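Local atomic coordinates of K5 lyase (Enterobacteria phage k1-5, PDB entry 2X3H), a protein that cleaves the K5 capsular polysaccharide, a heparosan glycosaminoglycan, by a lyase mechanism and probably serves the phage as a trimeric tail spike. Residues Asn396-Leu399 and Ser403-Asp406; Gln475-Thr480 and Ser485-Leu490; Asn494-Thr499 and Tyr504-Ala509. All blocks are in the same frame, centred on the assembly; numbering follows the deposited sequence.

Contact 1: residues Asn396-Leu399 and Ser403-Asp406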
loop_
_atom_site.group_PDB
_atom_site.type_symbol
_atom_site.label_atom_id
_atom_site.label_comp_id
_atom_site.label_asym_id
_atom_site.label_seq_id
_atom_site.Cartn_x
_atom_site.Cartn_y
_atom_site.Cartn_z
ATOM N N ASN A 396 21.005 11.439 10.100
ATOM C CA ASN A 396 21.212 12.583 9.195
ATOM C C ASN A 396 22.038 12.222 7.953
ATOM O O ASN A 396 22.162 13.033 7.032
ATOM C CB ASN A 396 21.916 13.733 9.926
ATOM C CG ASN A 396 21.094 14.304 11.071
ATOM O OD1 ASN A 396 19.879 14.404 10.990
ATOM N ND2 ASN A 396 21.770 14.693 12.138
ATOM N N ASP A 397 22.582 11.007 7.926
ATOM C CA ASP A 397 23.513 10.581 6.875
ATOM C C ASP A 397 23.622 9.067 6.970
ATOM O O ASP A 397 23.975 8.538 8.022
ATOM C CB ASP A 397 24.878 11.242 7.152
ATOM C CG ASP A 397 25.965 10.896 6.128
ATOM O OD1 ASP A 397 25.812 9.975 5.299
ATOM O OD2 ASP A 397 27.038 11.557 6.194
ATOM N N LEU A 398 23.295 8.354 5.895
ATOM C CA LEU A 398 23.315 6.897 5.968
ATOM C C LEU A 398 24.726 6.323 5.937
ATOM O O LEU A 398 24.893 5.120 6.070
ATOM C CB LEU A 398 22.464 6.269 4.863
ATOM C CG LEU A 398 20.942 6.454 4.931
ATOM C CD1 LEU A 398 20.280 5.452 4.045
ATOM C CD2 LEU A 398 20.388 6.346 6.341
ATOM N N LEU A 399 25.729 7.191 5.791
ATOM C CA LEU A 399 27.114 6.746 5.650
ATOM C C LEU A 399 28.005 7.124 6.830
ATOM O O LEU A 399 29.162 6.706 6.892
ATOM C CB LEU A 399 27.712 7.255 4.335
ATOM C CG LEU A 399 27.031 6.722 3.068
ATOM C CD1 LEU A 399 27.684 7.357 1.837
ATOM C CD2 LEU A 399 27.109 5.200 3.011
ATOM N N SER A 403 27.972 0.947 10.096
ATOM C CA SER A 403 27.014 -0.114 10.422
ATOM C C SER A 403 25.656 0.017 9.740
ATOM O O SER A 403 24.919 -0.972 9.621
ATOM C CB SER A 403 26.818 -0.201 11.933
ATOM O OG SER A 403 28.011 -0.641 12.545
ATOM N N THR A 404 25.321 1.223 9.285
ATOM C CA THR A 404 24.004 1.447 8.685
ATOM C C THR A 404 23.763 0.533 7.486
ATOM O O THR A 404 22.694 -0.083 7.361
ATOM C CB THR A 404 23.807 2.921 8.277
ATOM O OG1 THR A 404 24.042 3.765 9.421
ATOM C CG2 THR A 404 22.389 3.154 7.734
ATOM N N ILE A 405 24.765 0.445 6.616
ATOM C CA ILE A 405 24.692 -0.459 5.468
ATOM C C ILE A 405 25.778 -1.516 5.600
ATOM O O ILE A 405 26.955 -1.233 5.374
ATOM C CB ILE A 405 24.859 0.310 4.132
ATOM C CG1 ILE A 405 23.788 1.399 3.997
ATOM C CG2 ILE A 405 24.824 -0.658 2.954
ATOM C CD1 ILE A 405 24.071 2.360 2.879
ATOM N N ASP A 406 25.381 -2.732 5.975
ATOM C CA ASP A 406 26.310 -3.839 6.066
ATOM C C ASP A 406 26.379 -4.478 4.681
ATOM O O ASP A 406 25.358 -4.842 4.116
ATOM C CB ASP A 406 25.831 -4.838 7.122
ATOM C CG ASP A 406 26.845 -5.929 7.393
ATOM O OD1 ASP A 406 27.967 -5.830 6.864
ATOM O OD2 ASP A 406 26.528 -6.870 8.157
HETATM O O HOH W 1 24.846 6.400 9.296
HETATM O O HOH W 2 26.720 2.954 6.261
#
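Leu398 and Thr404 meet across a short loop near the C-terminal end of the parallel beta-helix, where the chain after strand 386-389 comes back to form the short strand 405-406. The threonine points at the leucine, and the two side chains cross at about a right angle. Its methyl CG2 stands 4.0 Å from Leu398 CD2, while its CB lies 3.3 Å from Leu398 O, so one beta-branched residue covers both the leucine's methyl and its carbonyl. With OG1 beside its own backbone N (chi1 -55°), Thr404 sends CG2 to the leucine, and OG1 shares a hydrogen bond with a water that donates to Asp397 O. A second water bridges Leu398 O and Ile405 N. No direct hydrogen bond joins 396-399 to 403-406, and these two waters supply the polar links.

Leu399 starts out away from 403-406, but its branched end returns, and CD2 approaches Ile405 CD1 to 4.2 Å, the two side chains crossing at a slant. Leucine and isoleucine suit this place because both also pack on Ile429, while Leu398 and Ile405 share Val420 on strand 419-422. Aspartate suits the bend: Asp397 forms an Asx turn, and its other carboxylate oxygen makes a salt bridge to Arg435 of the second subunit, so the turn also belongs to the trimer interface. In the Asx turn, Leu399 N donates to Asp397 OD1 over 2.8 Å, reaching the oxygen from above the carboxylate plane, 49° out of it.

Contact 2: residues Gln475-Thr480 and Ser485-Leu490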
loop_
_atom_site.group_PDB
_atom_site.type_symbol
_atom_site.label_atom_id
_atom_site.label_comp_id
_atom_site.label_asym_id
_atom_site.label_seq_id
_atom_site.Cartn_x
_atom_site.Cartn_y
_atom_site.Cartn_z
ATOM N N GLN A 475 29.994 28.235 -6.423
ATOM C CA GLN A 475 31.108 27.656 -7.173
ATOM C C GLN A 475 30.855 26.223 -7.614
ATOM O O GLN A 475 29.959 25.537 -7.093
ATOM C CB GLN A 475 32.385 27.693 -6.321
ATOM C CG GLN A 475 32.315 26.758 -5.099
ATOM C CD GLN A 475 33.591 26.791 -4.255
ATOM O OE1 GLN A 475 34.355 27.770 -4.279
ATOM N NE2 GLN A 475 33.818 25.729 -3.497
ATOM N N VAL A 476 31.657 25.797 -8.598
ATOM C CA VAL A 476 31.881 24.384 -8.892
ATOM C C VAL A 476 33.259 24.015 -8.350
ATOM O O VAL A 476 34.249 24.714 -8.633
ATOM C CB VAL A 476 31.817 24.098 -10.402
ATOM C CG1 VAL A 476 32.140 22.610 -10.689
ATOM C CG2 VAL A 476 30.420 24.440 -10.915
ATOM N N ARG A 477 33.310 22.980 -7.508
ATOM C CA ARG A 477 34.589 22.457 -7.003
ATOM C C ARG A 477 34.902 21.139 -7.680
ATOM O O ARG A 477 34.177 20.163 -7.499
ATOM C CB ARG A 477 34.531 22.229 -5.486
ATOM C CG ARG A 477 35.863 21.719 -4.922
ATOM C CD ARG A 477 35.651 20.883 -3.658
ATOM N NE ARG A 477 35.003 21.659 -2.607
ATOM C CZ ARG A 477 35.666 22.322 -1.672
ATOM N NH1 ARG A 477 36.997 22.300 -1.667
ATOM N NH2 ARG A 477 35.005 23.000 -0.740
ATOM N N LEU A 478 35.959 21.120 -8.485
ATOM C CA LEU A 478 36.442 19.883 -9.073
ATOM C C LEU A 478 37.485 19.312 -8.118
ATOM O O LEU A 478 38.369 20.045 -7.658
ATOM C CB LEU A 478 37.083 20.185 -10.420
ATOM C CG LEU A 478 36.171 20.830 -11.483
ATOM C CD1 LEU A 478 36.987 21.163 -12.730
ATOM C CD2 LEU A 478 34.975 19.938 -11.821
ATOM N N PHE A 479 37.393 18.023 -7.785
ATOM C CA PHE A 479 38.378 17.467 -6.862
ATOM C C PHE A 479 38.633 15.985 -7.140
ATOM O O PHE A 479 37.826 15.300 -7.798
ATOM C CB PHE A 479 37.946 17.667 -5.396
ATOM C CG PHE A 479 36.883 16.718 -4.941
ATOM C CD1 PHE A 479 35.548 16.895 -5.340
ATOM C CD2 PHE A 479 37.210 15.640 -4.113
ATOM C CE1 PHE A 479 34.557 16.002 -4.916
ATOM C CE2 PHE A 479 36.220 14.737 -3.690
ATOM C CZ PHE A 479 34.889 14.929 -4.095
ATOM N N THR A 480 39.772 15.502 -6.637
ATOM C CA THR A 480 40.207 14.123 -6.874
ATOM C C THR A 480 40.511 13.409 -5.553
ATOM O O THR A 480 40.549 14.052 -4.498
ATOM C CB THR A 480 41.411 14.072 -7.840
ATOM O OG1 THR A 480 42.428 14.980 -7.401
ATOM C CG2 THR A 480 40.981 14.473 -9.266
ATOM N N SER A 485 41.968 20.027 -5.068
ATOM C CA SER A 485 40.704 20.744 -5.239
ATOM C C SER A 485 40.970 22.019 -6.046
ATOM O O SER A 485 41.932 22.752 -5.751
ATOM C CB SER A 485 40.140 21.135 -3.867
ATOM O OG SER A 485 38.885 21.805 -3.985
ATOM N N ARG A 486 40.136 22.286 -7.056
ATOM C CA ARG A 486 40.245 23.522 -7.832
ATOM C C ARG A 486 38.840 24.028 -8.082
ATOM O O ARG A 486 37.960 23.227 -8.387
ATOM C CB ARG A 486 40.919 23.268 -9.188
ATOM C CG ARG A 486 42.380 22.820 -9.115
ATOM C CD ARG A 486 43.313 23.933 -8.626
ATOM N NE ARG A 486 44.717 23.499 -8.677
ATOM C CZ ARG A 486 45.346 22.898 -7.671
ATOM N NH1 ARG A 486 44.697 22.675 -6.527
ATOM N NH2 ARG A 486 46.628 22.544 -7.791
ATOM N N THR A 487 38.627 25.338 -7.974
ATOM C CA THR A 487 37.269 25.872 -8.109
ATOM C C THR A 487 37.095 26.868 -9.256
ATOM O O THR A 487 38.041 27.569 -9.637
ATOM C CB THR A 487 36.784 26.534 -6.808
ATOM O OG1 THR A 487 37.751 27.482 -6.333
ATOM C CG2 THR A 487 36.535 25.481 -5.723
ATOM N N VAL A 488 35.881 26.894 -9.811
ATOM C CA VAL A 488 35.413 28.003 -10.629
ATOM C C VAL A 488 34.334 28.641 -9.753
ATOM O O VAL A 488 33.287 28.032 -9.498
ATOM C CB VAL A 488 34.841 27.526 -11.984
ATOM C CG1 VAL A 488 34.228 28.702 -12.733
ATOM C CG2 VAL A 488 35.943 26.909 -12.816
ATOM N N SER A 489 34.627 29.832 -9.236
ATOM C CA SER A 489 33.767 30.437 -8.227
ATOM C C SER A 489 33.320 31.841 -8.597
ATOM O O SER A 489 33.946 32.502 -9.426
ATOM C CB SER A 489 34.470 30.472 -6.869
ATOM O OG SER A 489 35.575 31.366 -6.885
ATOM N N LEU A 490 32.221 32.265 -7.974
ATOM C CA LEU A 490 31.760 33.648 -8.013
ATOM C C LEU A 490 31.970 34.199 -6.599
ATOM O O LEU A 490 31.208 33.905 -5.669
ATOM C CB LEU A 490 30.278 33.697 -8.433
ATOM C CG LEU A 490 29.605 35.069 -8.434
ATOM C CD1 LEU A 490 30.442 36.103 -9.222
ATOM C CD2 LEU A 490 28.166 34.980 -8.954
HETATM O O HOH W 3 36.568 28.746 -3.366
#
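This is an antiparallel beta hairpin, the first of the five-stranded sheet in the C-terminal part of the chain, beyond the beta-helix. Strands 475-480 and 485-490 run at 177° to each other. Val476 pairs with Val488, and Leu478 with Arg486, as hydrogen-bonded pairs, each closed by two backbone bonds; Val476 N to Val488 O measures 2.9 Å.

The side chains of Gln475, Arg477, Phe479, Ser485, Thr487 and Ser489 share one face. Arg477 and Thr487 lie side by side, with Thr487 CG2 3.8 Å from Arg477 CB. The arginine chain bends at chi3 (-60°) and brings NH1, at the edge of the guanidinium, to Ser485 OG, which takes a bond from it at 3.0 Å, tilted 19° from the guanidinium plane. Serine is small enough to fit alongside the arginine stem, its OG also close to CG. The Gln475 amide passes over Thr487, its OE1 3.5 Å from the methyl CG2. That oxygen accepts from a water 2.6 Å away, whereas Gln475 NE2 bonds Ser465 of the third subunit. On the other face Val476, Leu478 and Val488 are buried, and Val488 meets Val488 of the second subunit. Branched aliphatic residues fit both an extended strand and this interior.

Strand 475-480, outermost within this chain, pairs in parallel with a strand of the third subunit, which carries the sheet across the interface. Arg477 NH2 forms a salt bridge with Asp454 of the second subunit. That carboxylate matches the arginine's charge while Ser485 helps to fix the turn of the guanidinium, so one side chain ties two subunits together.

Contact 3: residues Asn494-Thr499 and Tyr504-Ala509. Unlike the reference sequence in segment 504-509: Tyr504 (reference Phe).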
loop_
_atom_site.group_PDB
_atom_site.type_symbol
_atom_site.label_atom_id
_atom_site.label_comp_id
_atom_site.label_asym_id
_atom_site.label_seq_id
_atom_site.Cartn_x
_atom_site.Cartn_y
_atom_site.Cartn_z
ATOM N N ASN A 494 33.036 38.511 -8.672
ATOM C CA ASN A 494 33.811 38.189 -9.883
ATOM C C ASN A 494 34.043 36.687 -10.005
ATOM O O ASN A 494 34.158 35.981 -8.994
ATOM C CB ASN A 494 35.202 38.837 -9.834
ATOM C CG ASN A 494 35.148 40.331 -9.644
ATOM O OD1 ASN A 494 34.628 41.060 -10.484
ATOM N ND2 ASN A 494 35.710 40.799 -8.536
ATOM N N VAL A 495 34.187 36.205 -11.240
ATOM C CA VAL A 495 34.661 34.817 -11.433
ATOM C C VAL A 495 36.130 34.669 -11.003
ATOM O O VAL A 495 36.966 35.524 -11.334
ATOM C CB VAL A 495 34.500 34.368 -12.906
ATOM C CG1 VAL A 495 35.167 33.008 -13.138
ATOM C CG2 VAL A 495 33.000 34.315 -13.288
ATOM N N ARG A 496 36.421 33.619 -10.231
ATOM C CA ARG A 496 37.806 33.219 -9.942
ATOM C C ARG A 496 38.067 31.794 -10.416
ATOM O O ARG A 496 37.252 30.893 -10.170
ATOM C CB ARG A 496 38.137 33.337 -8.449
ATOM C CG ARG A 496 38.183 34.762 -7.932
ATOM C CD ARG A 496 38.640 34.782 -6.486
ATOM N NE ARG A 496 38.718 36.149 -5.990
ATOM C CZ ARG A 496 39.007 36.472 -4.733
ATOM N NH1 ARG A 496 39.240 35.521 -3.834
ATOM N NH2 ARG A 496 39.052 37.754 -4.378
ATOM N N LEU A 497 39.198 31.610 -11.095
ATOM C CA LEU A 497 39.622 30.292 -11.592
ATOM C C LEU A 497 40.881 29.847 -10.842
ATOM O O LEU A 497 41.915 30.513 -10.910
ATOM C CB LEU A 497 39.926 30.390 -13.085
ATOM C CG LEU A 497 38.876 31.065 -13.978
ATOM C CD1 LEU A 497 39.446 31.254 -15.388
ATOM C CD2 LEU A 497 37.629 30.203 -14.030
ATOM N N SER A 498 40.802 28.729 -10.121
ATOM C CA SER A 498 41.947 28.258 -9.323
ATOM C C SER A 498 43.132 27.863 -10.184
ATOM O O SER A 498 42.985 27.064 -11.113
ATOM C CB SER A 498 41.536 27.048 -8.485
ATOM O OG SER A 498 40.646 27.428 -7.453
ATOM N N THR A 499 44.304 28.408 -9.846
ATOM C CA THR A 499 45.551 28.059 -10.512
ATOM C C THR A 499 46.391 27.144 -9.630
ATOM O O THR A 499 47.350 26.537 -10.108
ATOM C CB THR A 499 46.386 29.325 -10.830
ATOM O OG1 THR A 499 46.620 30.053 -9.617
ATOM C CG2 THR A 499 45.650 30.219 -11.849
ATOM N N TYR A 504 44.753 31.991 -7.868
ATOM C CA TYR A 504 43.654 32.109 -8.826
ATOM C C TYR A 504 43.890 33.225 -9.831
ATOM O O TYR A 504 44.748 34.104 -9.649
ATOM C CB TYR A 504 42.307 32.324 -8.106
ATOM C CG TYR A 504 42.310 33.506 -7.168
ATOM C CD1 TYR A 504 42.158 34.805 -7.653
ATOM C CD2 TYR A 504 42.499 33.321 -5.805
ATOM C CE1 TYR A 504 42.172 35.887 -6.798
ATOM C CE2 TYR A 504 42.515 34.386 -4.940
ATOM C CZ TYR A 504 42.358 35.673 -5.443
ATOM O OH TYR A 504 42.381 36.746 -4.567
ATOM N N LEU A 505 43.144 33.141 -10.923
ATOM C CA LEU A 505 42.949 34.253 -11.834
ATOM C C LEU A 505 41.574 34.850 -11.526
ATOM O O LEU A 505 40.569 34.118 -11.449
ATOM C CB LEU A 505 43.008 33.774 -13.287
ATOM C CG LEU A 505 44.396 33.311 -13.746
ATOM C CD1 LEU A 505 44.316 32.568 -15.069
ATOM C CD2 LEU A 505 45.358 34.488 -13.852
ATOM N N GLN A 506 41.540 36.164 -11.344
ATOM C CA GLN A 506 40.294 36.887 -11.094
ATOM C C GLN A 506 39.836 37.608 -12.350
ATOM O O GLN A 506 40.569 38.448 -12.909
ATOM C CB GLN A 506 40.489 37.876 -9.950
ATOM C CG GLN A 506 39.271 38.697 -9.586
ATOM C CD GLN A 506 39.459 39.388 -8.253
ATOM O OE1 GLN A 506 39.742 38.734 -7.243
ATOM N NE2 GLN A 506 39.306 40.714 -8.238
ATOM N N LEU A 507 38.622 37.285 -12.799
ATOM C CA LEU A 507 38.060 37.912 -13.987
ATOM C C LEU A 507 37.278 39.141 -13.561
ATOM O O LEU A 507 36.059 39.095 -13.397
ATOM C CB LEU A 507 37.155 36.926 -14.735
ATOM C CG LEU A 507 37.866 35.883 -15.618
ATOM C CD1 LEU A 507 39.031 35.179 -14.942
ATOM C CD2 LEU A 507 36.865 34.863 -16.220
ATOM N N GLY A 508 37.992 40.239 -13.336
ATOM C CA GLY A 508 37.336 41.494 -12.982
ATOM C C GLY A 508 36.686 42.145 -14.185
ATOM O O GLY A 508 36.941 41.765 -15.336
ATOM N N ALA A 509 35.864 43.162 -13.934
ATOM C CA ALA A 509 35.132 43.806 -15.021
ATOM C C ALA A 509 36.036 44.484 -16.048
ATOM O O ALA A 509 35.687 44.563 -17.224
ATOM C CB ALA A 509 34.096 44.807 -14.470
HETATM O O HOH W 4 35.722 43.517 -11.016
HETATM O O HOH W 5 33.585 37.781 -13.601
HETATM O O HOH W 6 47.331 33.045 -10.467
#
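Arg496 and Tyr504 stack across the antiparallel hairpin of strands 494-498 and 504-507. The arginine chain is extended from CG to NE, with CG beside the backbone N (chi1 -68°), and it runs over one face of the tyrosine ring. CD sits above the ring centre, 3.7 Å from the centroid, a CH-pi contact, and the guanidinium continues flat toward the hydroxyl end, its plane only 7° from that of the ring. The tyrosine takes its place through chi1 55°, which sets CG between its own N and carbonyl carbon and stands the ring beside the arginine, face on. Arginine suits the site because its stem is apolar and its end is flat and cationic. Tyr504 OH lies over the rim of the guanidinium face, 3.3 Å above its plane, without a hydrogen bond, so the contact is one of stacking.

Gln506 meets the edge of the same group. Its chain runs alongside Arg496 until OE1 takes two weak bonds, from NE at 3.0 Å and NH2 at 3.1 Å. The amide is almost coplanar with the guanidinium, so the ring against its face and the amide at its edge probably help to limit its rotation.

Val495, Leu497, Leu505 and Leu507 turn to the opposite face. Leu497 CD1 meets Leu507 CD1 at 4.0 Å, while Leu507 CD2 lies beside Val495 CG1; methyl-rich side chains suit this buried layer. Leu497 and Leu505 exchange two backbone bonds. Beyond the pairing, Thr499 CG2 covers Leu505 CG at 3.8 Å.

The hairpin lies between strands 485-491 and 511-514: Arg496 also rests on Ser489 and Gln506 on Thr513, while Leu507 packs on Met512 and on Leu497 of the second subunit.

How the contacts relate
The three contacts follow one another along the chain, from the C-terminal end of the beta-helix into the domain beyond it. Contacts 2 and 3 are successive hairpins of one antiparallel sheet, with centres about 12 Å apart. They meet where strands 485-491 and 494-498 run side by side: Ser489 O lies 2.8 Å from Arg496 N, probably a hydrogen bond, and Val488 packs on Leu497. Contact 1 stands apart, its centre about 27 Å from that of contact 2 and about 39 Å from that of contact 3, and touches neither. All three reach the second subunit, so trimer packing extends from the beta-helix end into the sheet.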